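Local coordinates for diol-dehydratase (Roseburia inulinivorans, PDB 5I2A), which belongs to the B12-independent glycyl radical enzymes and probably catalyses the dehydration of 1,2-propanediol, at residues V49-A54 with K203-E208; G178-K183 with V254-A259; K185-M190 with S209-C214; F526-V531 with M539-G544. One frame throughout, in Å; residues are numbered along the deposited sequence.

In the fold
Of the helices involved, 49-63 comes first along the chain, and contact 1 brings its opening turns onto helix 200-233, closing a loop of 148 residues. Helix 171-190 lies within that loop and pairs twice: contact 3 folds it back on helix 200-233 across 18 residues, and contact 2 ties its glycine kink to the loop 254-259. Contact 3, with both segments between those of contact 2, is nested in it, while contact 1 crosses both. Contact 4 follows in series, a short closure over seven residues that joins helix 525-529 to the loop before strand 548-556. Its residues pack against contacts 1, 2 and 3, all on the same side of the chain's centre.

Contact 1 of 4, residues V49-A54 with K203-E208; sequences VVMRKA and KMCFLE
The ring of Phe-206 receives Val-50 at its edge: CG2 of Val-50 lies near the ring plane, 4.0 Å from CD1, and the two side chains meet at about a right angle. Farther round the ring, its outer end packs on Ser-528 of helix 525-529. The other methyl of Val-50 serves a different partner. With chi1 at 71°, CG1 occupies the crowded position between the backbone N and the carbonyl carbon, and from there it touches SG of Cys-205 at 3.8 Å. The same sulfur rests against CB of Met-51, also at 3.8 Å, so one thiol touches two successive residues of the facing helix. These contacts join the first turns of helix 49-63 to helix 200-233 in the helical periphery of the pyruvate formate lyase-like fold. Locally the two run almost parallel, their axes 7° apart and 8.8 Å from each other at closest, a short separation consistent with the modest size of valine and cysteine between them. Met-51 reaches farther along the partner helix. CG leaves anti to the backbone N, then the chain bends at both chi2 and chi3 and hooks CE back to CB of Glu-208, 4.0 Å away; the same methyl lies 3.9 Å from the carbonyl O of Cys-205. Only the aliphatic root of Glu-208 takes part, since the carboxylate is turned off from helix 49-63. The Cys-205 carbonyl is bonded by Ser-209 OG one turn on, and the Cys-205 side chain also packs on Tyr-140 of the second subunit.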
loop_
_atom_site.group_PDB
_atom_site.type_symbol
_atom_site.label_atom_id
_atom_site.label_comp_id
_atom_site.label_asym_id
_atom_site.label_seq_id
_atom_site.Cartn_x
_atom_site.Cartn_y
_atom_site.Cartn_z
ATOM N N VAL A 49 4.008 2.415 7.350
ATOM C CA VAL A 49 4.880 1.252 7.428
ATOM C C VAL A 49 6.367 1.613 7.383
ATOM O O VAL A 49 7.145 1.148 8.206
ATOM C CB VAL A 49 4.601 0.262 6.279
ATOM C CG1 VAL A 49 5.459 -0.970 6.453
ATOM C CG2 VAL A 49 3.129 -0.125 6.247
ATOM N N VAL A 50 6.759 2.441 6.425
ATOM C CA VAL A 50 8.172 2.677 6.238
ATOM C C VAL A 50 8.751 3.451 7.433
ATOM O O VAL A 50 9.914 3.269 7.785
ATOM C CB VAL A 50 8.462 3.403 4.899
ATOM C CG1 VAL A 50 8.006 4.863 4.927
ATOM C CG2 VAL A 50 9.941 3.312 4.576
ATOM N N MET A 51 7.934 4.293 8.065
ATOM C CA MET A 51 8.368 5.012 9.261
ATOM C C MET A 51 8.506 4.026 10.418
ATOM O O MET A 51 9.446 4.105 11.212
ATOM C CB MET A 51 7.391 6.137 9.624
ATOM C CG MET A 51 7.760 6.886 10.909
ATOM S SD MET A 51 9.427 7.591 10.898
ATOM C CE MET A 51 9.317 8.725 9.507
ATOM N N ARG A 52 7.588 3.073 10.494
ATOM C CA ARG A 52 7.682 2.055 11.529
ATOM C C ARG A 52 8.955 1.216 11.361
ATOM O O ARG A 52 9.579 0.855 12.361
ATOM C CB ARG A 52 6.446 1.160 11.528
ATOM C CG ARG A 52 5.135 1.937 11.783
ATOM C CD ARG A 52 3.944 0.998 11.868
ATOM N NE ARG A 52 3.923 0.231 13.108
ATOM C CZ ARG A 52 3.181 -0.856 13.298
ATOM N NH1 ARG A 52 2.416 -1.322 12.321
ATOM N NH2 ARG A 52 3.207 -1.487 14.461
ATOM N N LYS A 53 9.344 0.924 10.116
ATOM C CA LYS A 53 10.570 0.139 9.861
ATOM C C LYS A 53 11.814 0.923 10.297
ATOM O O LYS A 53 12.739 0.359 10.876
ATOM C CB LYS A 53 10.716 -0.237 8.375
ATOM C CG LYS A 53 9.598 -1.077 7.778
ATOM C CD LYS A 53 9.606 -2.483 8.285
ATOM C CE LYS A 53 10.840 -3.221 7.777
ATOM N NZ LYS A 53 10.964 -4.511 8.463
ATOM N N ALA A 54 11.824 2.220 9.996
ATOM C CA ALA A 54 12.933 3.098 10.366
ATOM C C ALA A 54 13.071 3.165 11.875
ATOM O O ALA A 54 14.174 3.030 12.406
ATOM C CB ALA A 54 12.743 4.492 9.793
ATOM N N LYS A 203 6.490 10.490 -0.169
ATOM C CA LYS A 203 7.887 10.777 -0.478
ATOM C C LYS A 203 8.599 11.282 0.770
ATOM O O LYS A 203 9.685 10.806 1.115
ATOM C CB LYS A 203 8.021 11.802 -1.620
ATOM C CG LYS A 203 9.466 12.238 -1.896
ATOM C CD LYS A 203 9.652 12.833 -3.302
ATOM C CE LYS A 203 11.142 13.063 -3.617
ATOM N NZ LYS A 203 11.379 13.712 -4.950
ATOM N N MET A 204 7.989 12.241 1.455
ATOM C CA MET A 204 8.640 12.854 2.606
ATOM C C MET A 204 8.734 11.873 3.757
ATOM O O MET A 204 9.722 11.876 4.465
ATOM C CB MET A 204 7.913 14.125 3.047
ATOM C CG MET A 204 8.148 15.315 2.115
ATOM S SD MET A 204 9.889 15.844 2.110
ATOM C CE MET A 204 10.152 15.952 3.865
ATOM N N CYS A 205 7.726 11.020 3.939
ATOM C CA CYS A 205 7.833 9.990 4.968
ATOM C C CYS A 205 9.050 9.072 4.703
ATOM O O CYS A 205 9.794 8.744 5.617
ATOM C CB CYS A 205 6.556 9.155 5.055
ATOM S SG CYS A 205 6.503 8.020 6.475
ATOM N N PHE A 206 9.228 8.654 3.456
ATOM C CA PHE A 206 10.350 7.789 3.083
ATOM C C PHE A 206 11.686 8.496 3.321
ATOM O O PHE A 206 12.597 7.923 3.906
ATOM C CB PHE A 206 10.231 7.352 1.621
ATOM C CG PHE A 206 11.415 6.588 1.118
ATOM C CD1 PHE A 206 11.678 5.305 1.567
ATOM C CD2 PHE A 206 12.277 7.158 0.193
ATOM C CE1 PHE A 206 12.784 4.603 1.103
ATOM C CE2 PHE A 206 13.376 6.459 -0.280
ATOM C CZ PHE A 206 13.633 5.182 0.181
ATOM N N LEU A 207 11.785 9.749 2.883
ATOM C CA LEU A 207 13.004 10.530 3.089
ATOM C C LEU A 207 13.296 10.727 4.590
ATOM O O LEU A 207 14.438 10.596 5.004
ATOM C CB LEU A 207 12.919 11.882 2.362
ATOM C CG LEU A 207 12.838 11.801 0.824
ATOM C CD1 LEU A 207 12.753 13.171 0.164
ATOM C CD2 LEU A 207 14.023 11.023 0.250
ATOM N N GLU A 208 12.279 11.012 5.405
ATOM C CA GLU A 208 12.504 11.152 6.848
ATOM C C GLU A 208 12.970 9.836 7.444
ATOM O O GLU A 208 13.800 9.820 8.345
ATOM C CB GLU A 208 11.245 11.605 7.589
ATOM C CG GLU A 208 10.663 12.926 7.131
ATOM C CD GLU A 208 11.315 14.129 7.774
ATOM O OE1 GLU A 208 12.379 13.975 8.422
ATOM O OE2 GLU A 208 10.746 15.237 7.635
#

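Contact 2 of 4, residues G178-K183 with V254-A259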
loop_
_atom_site.group_PDB
_atom_site.type_symbol
_atom_site.label_atom_id
_atom_site.label_comp_id
_atom_site.label_asym_id
_atom_site.label_seq_id
_atom_site.Cartn_x
_atom_site.Cartn_y
_atom_site.Cartn_z
ATOM N N GLY A 178 30.302 9.697 3.601
ATOM C CA GLY A 178 29.773 9.337 4.904
ATOM C C GLY A 178 28.255 9.284 4.924
ATOM O O GLY A 178 27.602 9.713 3.975
ATOM N N LEU A 179 27.687 8.748 6.004
ATOM C CA LEU A 179 26.245 8.802 6.180
ATOM C C LEU A 179 25.823 10.259 6.387
ATOM O O LEU A 179 24.687 10.626 6.121
ATOM C CB LEU A 179 25.790 7.923 7.348
ATOM C CG LEU A 179 25.977 6.418 7.113
ATOM C CD1 LEU A 179 25.397 5.604 8.254
ATOM C CD2 LEU A 179 25.370 5.980 5.777
ATOM N N ASN A 180 26.749 11.094 6.850
ATOM C CA ASN A 180 26.477 12.520 6.925
ATOM C C ASN A 180 26.181 13.070 5.543
ATOM O O ASN A 180 25.242 13.830 5.356
ATOM C CB ASN A 180 27.649 13.266 7.547
ATOM C CG ASN A 180 27.328 14.704 7.801
ATOM O OD1 ASN A 180 26.509 15.021 8.665
ATOM N ND2 ASN A 180 27.960 15.591 7.048
ATOM N N GLY A 181 26.987 12.653 4.571
ATOM C CA GLY A 181 26.769 13.021 3.192
ATOM C C GLY A 181 25.471 12.473 2.614
ATOM O O GLY A 181 24.815 13.146 1.821
ATOM N N VAL A 182 25.110 11.246 2.982
ATOM C CA VAL A 182 23.865 10.670 2.490
ATOM C C VAL A 182 22.679 11.476 3.029
ATOM O O VAL A 182 21.769 11.802 2.284
ATOM C CB VAL A 182 23.730 9.173 2.868
ATOM C CG1 VAL A 182 22.334 8.647 2.531
ATOM C CG2 VAL A 182 24.795 8.363 2.139
ATOM N N LYS A 183 22.723 11.830 4.308
ATOM C CA LYS A 183 21.674 12.645 4.916
ATOM C C LYS A 183 21.545 13.986 4.211
ATOM O O LYS A 183 20.435 14.464 3.963
ATOM C CB LYS A 183 21.949 12.868 6.398
ATOM C CG LYS A 183 21.759 11.633 7.237
ATOM C CD LYS A 183 21.711 11.972 8.708
ATOM C CE LYS A 183 23.035 12.505 9.216
ATOM N NZ LYS A 183 22.927 12.979 10.627
ATOM N N VAL A 254 33.635 6.999 11.556
ATOM C CA VAL A 254 32.943 6.275 10.487
ATOM C C VAL A 254 31.849 5.358 11.049
ATOM O O VAL A 254 31.971 4.823 12.139
ATOM C CB VAL A 254 33.934 5.461 9.594
ATOM C CG1 VAL A 254 34.880 6.397 8.841
ATOM C CG2 VAL A 254 34.704 4.438 10.400
ATOM N N PRO A 255 30.760 5.177 10.294
ATOM C CA PRO A 255 30.572 5.659 8.930
ATOM C C PRO A 255 29.885 7.028 8.824
ATOM O O PRO A 255 29.455 7.375 7.730
ATOM C CB PRO A 255 29.698 4.567 8.320
ATOM C CG PRO A 255 28.842 4.158 9.439
ATOM C CD PRO A 255 29.651 4.301 10.705
ATOM N N GLU A 256 29.809 7.794 9.908
ATOM C CA GLU A 256 29.207 9.124 9.831
ATOM C C GLU A 256 29.919 10.006 8.804
ATOM O O GLU A 256 29.275 10.652 7.972
ATOM C CB GLU A 256 29.200 9.827 11.198
ATOM C CG GLU A 256 28.718 11.295 11.094
ATOM C CD GLU A 256 28.377 11.924 12.428
ATOM O OE1 GLU A 256 28.861 11.444 13.478
ATOM O OE2 GLU A 256 27.606 12.900 12.426
ATOM N N PHE A 257 31.246 9.993 8.840
ATOM C CA PHE A 257 32.048 10.886 8.013
ATOM C C PHE A 257 32.853 10.127 6.967
ATOM O O PHE A 257 33.003 8.913 7.069
ATOM C CB PHE A 257 32.974 11.719 8.912
ATOM C CG PHE A 257 32.232 12.618 9.863
ATOM C CD1 PHE A 257 31.548 13.728 9.392
ATOM C CD2 PHE A 257 32.211 12.351 11.222
ATOM C CE1 PHE A 257 30.856 14.561 10.264
ATOM C CE2 PHE A 257 31.524 13.177 12.098
ATOM C CZ PHE A 257 30.842 14.282 11.614
ATOM N N PRO A 258 33.349 10.839 5.940
ATOM C CA PRO A 258 34.235 10.206 4.958
ATOM C C PRO A 258 35.432 9.530 5.625
ATOM O O PRO A 258 35.965 10.048 6.606
ATOM C CB PRO A 258 34.682 11.381 4.079
ATOM C CG PRO A 258 33.543 12.364 4.173
ATOM C CD PRO A 258 33.047 12.241 5.585
ATOM N N ALA A 259 35.826 8.371 5.110
ATOM C CA ALA A 259 36.938 7.620 5.683
ATOM C C ALA A 259 38.265 8.350 5.471
ATOM O O ALA A 259 38.603 8.686 4.345
ATOM C CB ALA A 259 37.002 6.223 5.074
HETATM O O HOH W 1 25.824 13.304 10.341
#
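Leu-179 lays its CD1 methyl over CG of Pro-255 at 3.9 Å and at a slant, while Val-174 of the preceding turn touches both residues. Alongside this apolar patch the backbones join. Leu-179 N donates to Pro-255 O over 2.8 Å and almost straight, at 170°; Asn-180 N does the same to Glu-256 O, again at 2.8 Å, and both donors lie in the plane of the carbonyl they meet. Helix 171-190, in the helical part of the pyruvate formate lyase-like region, is kinked here, and the amides of Leu-179 and Asn-180 lack bonds to the turn before, so the loop linking helices 238-253 and 262-279 supplies the acceptors that the helix itself does not. Gly-178 stands at the break with a positive phi of 73°. Its CA comes within 3.4 Å of Glu-256 O in a CA-H...O contact, and a beta carbon would collide with that oxygen. A cis peptide precedes Pro-255. Glu-256 runs out extended, its CG 3.5 Å above the Phe-257 ring and over the centre of one face. At the outer end, one water donates to Glu-256 OE2 at 2.8 Å and accepts from Lys-183 NZ at 2.9 Å. Lys-183 and Glu-256 are thus bridged rather than directly paired, and the lysine has its salt bridge with Asp-215 of helix 200-233.

Contact 3 of 4, residues K185-M190 with S209-C214; sequences KVRKEM and SILISC
Leu-211 directs its fork at Val-186 and Met-190 through chi1 of -67°, which sets CG anti to the carbonyl carbon and beside the backbone N; Val-186 answers with CG1 anti to its own N and CG2 next to it, so that its two methyls diverge to separate partners. CG1 of Val-186 meets CD2 of Leu-211 at 3.8 Å as the two side chains slide past each other in opposite directions. The second branch of the leucine, CD1, faces CE of Met-190 at 3.7 Å; the methionine extends beyond CG, and the pair reach each other tip to tip. Helices 171-190 and 200-233, consecutive in the chain, form an antiparallel helical hairpin here, crossing at -165° with their axes 10.4 Å apart. A salt bridge between Glu-189 OE2 and Lys-203 NZ links the same two helices nearer the turn that connects them. On one flank Arg-187 may set a face of its guanidinium above CD2 of Leu-211, but the side chain has two conformers and this contact is doubtful. Shortened to an alanine, Leu-211 would lose both branches, and Val-186 CG1 and Met-190 CE would probably face a gap between the helices. Ile-535 of helix 534-537 packs against both Val-186 and Ile-210 and closes another flank of this apolar layer, beside the place where CG2 of Val-186 touches CG2 of Ile-210 at 3.6 Å.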
loop_
_atom_site.group_PDB
_atom_site.type_symbol
_atom_site.label_atom_id
_atom_site.label_comp_id
_atom_site.label_asym_id
_atom_site.label_seq_id
_atom_site.Cartn_x
_atom_site.Cartn_y
_atom_site.Cartn_z
ATOM N N LYS A 185 22.290 14.609 1.119
ATOM C CA LYS A 185 21.648 14.301 -0.154
ATOM C C LYS A 185 20.125 14.196 0.030
ATOM O O LYS A 185 19.353 14.693 -0.776
ATOM C CB LYS A 185 22.225 13.004 -0.706
ATOM C CG LYS A 185 21.735 12.523 -2.064
ATOM C CD LYS A 185 22.652 11.361 -2.497
ATOM C CE LYS A 185 22.089 10.522 -3.634
ATOM N NZ LYS A 185 22.992 9.369 -3.907
ATOM N N VAL A 186 19.715 13.559 1.114
ATOM C CA VAL A 186 18.302 13.410 1.418
ATOM C C VAL A 186 17.665 14.774 1.665
ATOM O O VAL A 186 16.620 15.092 1.094
ATOM C CB VAL A 186 18.097 12.493 2.633
ATOM C CG1 VAL A 186 16.638 12.540 3.131
ATOM C CG2 VAL A 186 18.504 11.073 2.273
ATOM N N ARG A 187 18.312 15.586 2.497
ATOM C CA ARG A 187 17.793 16.907 2.815
ATOM C C ARG A 187 17.718 17.784 1.574
ATOM O O ARG A 187 16.780 18.552 1.414
ATOM C CB ARG A 187 18.640 17.565 3.907
ATOM C CG ARG A 187 18.517 16.823 5.224
ATOM C CD ARG A 187 18.876 17.658 6.432
ATOM N NE ARG A 187 18.525 16.960 7.667
ATOM C CZ ARG A 187 19.378 16.228 8.376
ATOM N NH1 ARG A 187 20.637 16.107 7.969
ATOM N NH2 ARG A 187 18.983 15.630 9.492
ATOM N N LYS A 188 18.682 17.646 0.675
ATOM C CA LYS A 188 18.629 18.390 -0.567
ATOM C C LYS A 188 17.440 17.942 -1.434
ATOM O O LYS A 188 16.795 18.771 -2.077
ATOM C CB LYS A 188 19.921 18.261 -1.354
ATOM C CG LYS A 188 20.049 19.329 -2.431
ATOM C CD LYS A 188 20.982 20.453 -1.973
ATOM C CE LYS A 188 20.684 21.784 -2.665
ATOM N NZ LYS A 188 19.727 22.639 -1.904
ATOM N N GLU A 189 17.132 16.647 -1.445
ATOM C CA GLU A 189 15.975 16.182 -2.218
ATOM C C GLU A 189 14.665 16.661 -1.575
ATOM O O GLU A 189 13.704 16.983 -2.272
ATOM C CB GLU A 189 15.975 14.660 -2.346
ATOM C CG GLU A 189 14.805 14.122 -3.140
ATOM C CD GLU A 189 14.827 14.590 -4.588
ATOM O OE1 GLU A 189 15.932 14.784 -5.133
ATOM O OE2 GLU A 189 13.745 14.770 -5.170
ATOM N N MET A 190 14.640 16.722 -0.246
ATOM C CA MET A 190 13.476 17.238 0.471
ATOM C C MET A 190 13.077 18.643 0.009
ATOM O O MET A 190 11.890 18.983 -0.028
ATOM C CB MET A 190 13.749 17.253 1.966
ATOM C CG MET A 190 13.695 15.883 2.610
ATOM S SD MET A 190 14.029 16.021 4.372
ATOM C CE MET A 190 13.506 14.401 4.941
ATOM N N SER A 209 12.407 8.738 6.946
ATOM C CA SER A 209 12.792 7.398 7.379
ATOM C C SER A 209 14.268 7.108 7.110
ATOM O O SER A 209 14.928 6.446 7.903
ATOM C CB SER A 209 11.936 6.342 6.680
ATOM O OG SER A 209 10.592 6.455 7.095
ATOM N N ILE A 210 14.775 7.592 5.986
ATOM C CA ILE A 210 16.193 7.433 5.699
ATOM C C ILE A 210 17.045 8.173 6.736
ATOM O O ILE A 210 18.022 7.624 7.244
ATOM C CB ILE A 210 16.549 7.924 4.296
ATOM C CG1 ILE A 210 15.890 7.030 3.239
ATOM C CG2 ILE A 210 18.076 7.963 4.116
ATOM C CD1 ILE A 210 16.113 7.502 1.766
ATOM N N LEU A 211 16.666 9.409 7.060
ATOM C CA LEU A 211 17.419 10.201 8.034
ATOM C C LEU A 211 17.523 9.451 9.365
ATOM O O LEU A 211 18.599 9.306 9.940
ATOM C CB LEU A 211 16.766 11.580 8.243
ATOM C CG LEU A 211 16.802 12.541 7.050
ATOM C CD1 LEU A 211 16.191 13.889 7.418
ATOM C CD2 LEU A 211 18.224 12.710 6.525
ATOM N N ILE A 212 16.391 8.951 9.830
ATOM C CA ILE A 212 16.339 8.191 11.060
ATOM C C ILE A 212 17.237 6.947 10.976
ATOM O O ILE A 212 17.987 6.655 11.909
ATOM C CB ILE A 212 14.892 7.805 11.393
ATOM C CG1 ILE A 212 14.106 9.074 11.745
ATOM C CG2 ILE A 212 14.846 6.809 12.551
ATOM C CD1 ILE A 212 12.607 8.906 11.754
ATOM N N SER A 213 17.192 6.248 9.848
ATOM C CA SER A 213 17.992 5.038 9.682
ATOM C C SER A 213 19.493 5.360 9.638
ATOM O O SER A 213 20.303 4.622 10.181
ATOM C CB SER A 213 17.575 4.277 8.412
ATOM O OG SER A 213 16.195 3.948 8.446
ATOM N N CYS A 214 19.863 6.452 8.982
ATOM C CA CYS A 214 21.264 6.833 8.950
ATOM C C CYS A 214 21.764 7.194 10.354
ATOM O O CYS A 214 22.838 6.750 10.771
ATOM C CB CYS A 214 21.485 7.992 7.989
ATOM S SG CYS A 214 21.400 7.515 6.262
#

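Contact 4 of 4, residues F526-V531 with M539-G544; sequences FESCLV and MSAQEG
Ser-528, on short helix 525-529, takes its place against a type I beta turn, Ser-540 to Glu-543, in the loop that leads to strand 548-556. Its chi1 of -66° sets OG anti to the carbonyl carbon, where the hydroxyl accepts the amide of Ala-541 at 2.8 Å and 172°, a nearly straight bond. The same OG is hydrogen-bonded to the carbonyl of Leu-524 one turn earlier, which fixes its rotation. Glu-527 leaves its helix with CG anti to the backbone N and then turns sharply at chi2, carrying OE1 across to Gln-542. NE2 of Gln-542 donates to it at 3.2 Å; the oxygen lies close to the amide plane of the glutamine, but the donor stands above the carboxylate plane, 45° out of it. Gln-542, also bent at chi2, sends its OE1 the other way to the amide of Leu-524, so both ends of the carboxamide are engaged and the group is held against flipping. CB of Ala-541 lies 3.6 Å from Glu-527 OE1. Were Glu-527 a leucine, Gln-542 NE2 would probably lose this acceptor in a buried setting, with the bond from Leu-524 N to its OE1 remaining. Phe-206 of helix 200-233 packs on Ser-540, at the start of the turn. Within the turn, Glu-543 folds back so that OE1 accepts twice from Ser-540, from the backbone N at 3.1 Å and from OG at 2.7 Å.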
loop_
_atom_site.group_PDB
_atom_site.type_symbol
_atom_site.label_atom_id
_atom_site.label_comp_id
_atom_site.label_asym_id
_atom_site.label_seq_id
_atom_site.Cartn_x
_atom_site.Cartn_y
_atom_site.Cartn_z
ATOM N N PHE A 526 17.123 1.927 4.970
ATOM C CA PHE A 526 18.584 2.044 4.970
ATOM C C PHE A 526 19.216 1.408 3.727
ATOM O O PHE A 526 20.027 2.045 3.045
ATOM C CB PHE A 526 19.243 1.460 6.235
ATOM C CG PHE A 526 20.704 1.809 6.318
ATOM C CD1 PHE A 526 21.090 3.144 6.449
ATOM C CD2 PHE A 526 21.688 0.837 6.176
ATOM C CE1 PHE A 526 22.435 3.507 6.474
ATOM C CE2 PHE A 526 23.042 1.185 6.211
ATOM C CZ PHE A 526 23.414 2.525 6.354
ATOM N N GLU A 527 18.856 0.167 3.421
ATOM C CA GLU A 527 19.315 -0.436 2.169
ATOM C C GLU A 527 18.933 0.437 0.954
ATOM O O GLU A 527 19.741 0.636 0.048
ATOM C CB GLU A 527 18.756 -1.843 2.010
ATOM C CG GLU A 527 19.348 -2.628 0.837
ATOM C CD GLU A 527 18.560 -2.481 -0.449
ATOM O OE1 GLU A 527 17.409 -1.996 -0.397
ATOM O OE2 GLU A 527 19.092 -2.859 -1.516
ATOM N N SER A 528 17.725 0.991 0.958
ATOM C CA SER A 528 17.265 1.784 -0.188
ATOM C C SER A 528 18.089 3.055 -0.420
ATOM O O SER A 528 18.333 3.433 -1.568
ATOM C CB SER A 528 15.782 2.168 -0.036
ATOM O OG SER A 528 14.948 1.027 -0.078
ATOM N N CYS A 529 18.523 3.708 0.654
ATOM C CA CYS A 529 19.173 5.000 0.490
ATOM C C CYS A 529 20.535 4.833 -0.173
ATOM O O CYS A 529 21.074 5.782 -0.723
ATOM C CB CYS A 529 19.319 5.740 1.831
ATOM S SG CYS A 529 20.606 5.173 2.987
ATOM N N LEU A 530 21.066 3.614 -0.149
ATOM C CA LEU A 530 22.346 3.338 -0.794
ATOM C C LEU A 530 22.184 2.710 -2.196
ATOM O O LEU A 530 23.128 2.144 -2.751
ATOM C CB LEU A 530 23.186 2.439 0.110
ATOM C CG LEU A 530 23.411 2.967 1.527
ATOM C CD1 LEU A 530 24.252 1.991 2.325
ATOM C CD2 LEU A 530 24.064 4.358 1.457
ATOM N N VAL A 531 20.982 2.815 -2.765
ATOM C CA VAL A 531 20.715 2.305 -4.107
ATOM C C VAL A 531 19.982 3.362 -4.949
ATOM O O VAL A 531 18.904 3.798 -4.557
ATOM C CB VAL A 531 19.846 1.013 -4.063
ATOM C CG1 VAL A 531 19.462 0.567 -5.480
ATOM C CG2 VAL A 531 20.532 -0.114 -3.301
ATOM N N MET A 539 10.849 6.502 -3.023
ATOM C CA MET A 539 10.306 5.185 -2.678
ATOM C C MET A 539 11.418 4.164 -2.471
ATOM O O MET A 539 12.493 4.290 -3.029
ATOM C CB MET A 539 9.339 4.687 -3.755
ATOM C CG MET A 539 9.941 4.678 -5.152
ATOM S SD MET A 539 8.676 4.910 -6.398
ATOM C CE MET A 539 8.324 3.216 -6.822
ATOM N N SER A 540 11.128 3.157 -1.659
ATOM C CA SER A 540 12.083 2.127 -1.328
ATOM C C SER A 540 12.412 1.247 -2.524
ATOM O O SER A 540 11.678 1.200 -3.521
ATOM C CB SER A 540 11.540 1.258 -0.185
ATOM O OG SER A 540 10.538 0.385 -0.653
ATOM N N ALA A 541 13.521 0.537 -2.411
ATOM C CA ALA A 541 13.929 -0.398 -3.440
ATOM C C ALA A 541 12.899 -1.515 -3.560
ATOM O O ALA A 541 12.761 -2.144 -4.608
ATOM C CB ALA A 541 15.312 -0.973 -3.115
ATOM N N GLN A 542 12.183 -1.765 -2.469
ATOM C CA GLN A 542 11.219 -2.853 -2.436
ATOM C C GLN A 542 9.929 -2.464 -3.178
ATOM O O GLN A 542 9.105 -3.322 -3.471
ATOM C CB GLN A 542 10.918 -3.260 -0.990
ATOM C CG GLN A 542 12.125 -3.845 -0.228
ATOM C CD GLN A 542 13.235 -2.831 0.004
ATOM O OE1 GLN A 542 12.981 -1.697 0.404
ATOM N NE2 GLN A 542 14.470 -3.233 -0.269
ATOM N N GLU A 543 9.794 -1.173 -3.501
ATOM C CA GLU A 543 8.619 -0.625 -4.191
ATOM C C GLU A 543 8.842 -0.200 -5.645
ATOM O O GLU A 543 7.894 0.177 -6.314
ATOM C CB GLU A 543 8.086 0.601 -3.435
ATOM C CG GLU A 543 7.505 0.267 -2.093
ATOM C CD GLU A 543 7.336 1.493 -1.240
ATOM O OE1 GLU A 543 8.352 2.010 -0.729
ATOM O OE2 GLU A 543 6.187 1.944 -1.095
ATOM N N GLY A 544 10.083 -0.222 -6.121
ATOM C CA GLY A 544 10.374 0.230 -7.473
ATOM C C GLY A 544 11.339 1.411 -7.565
ATOM O O GLY A 544 11.593 1.921 -8.650
#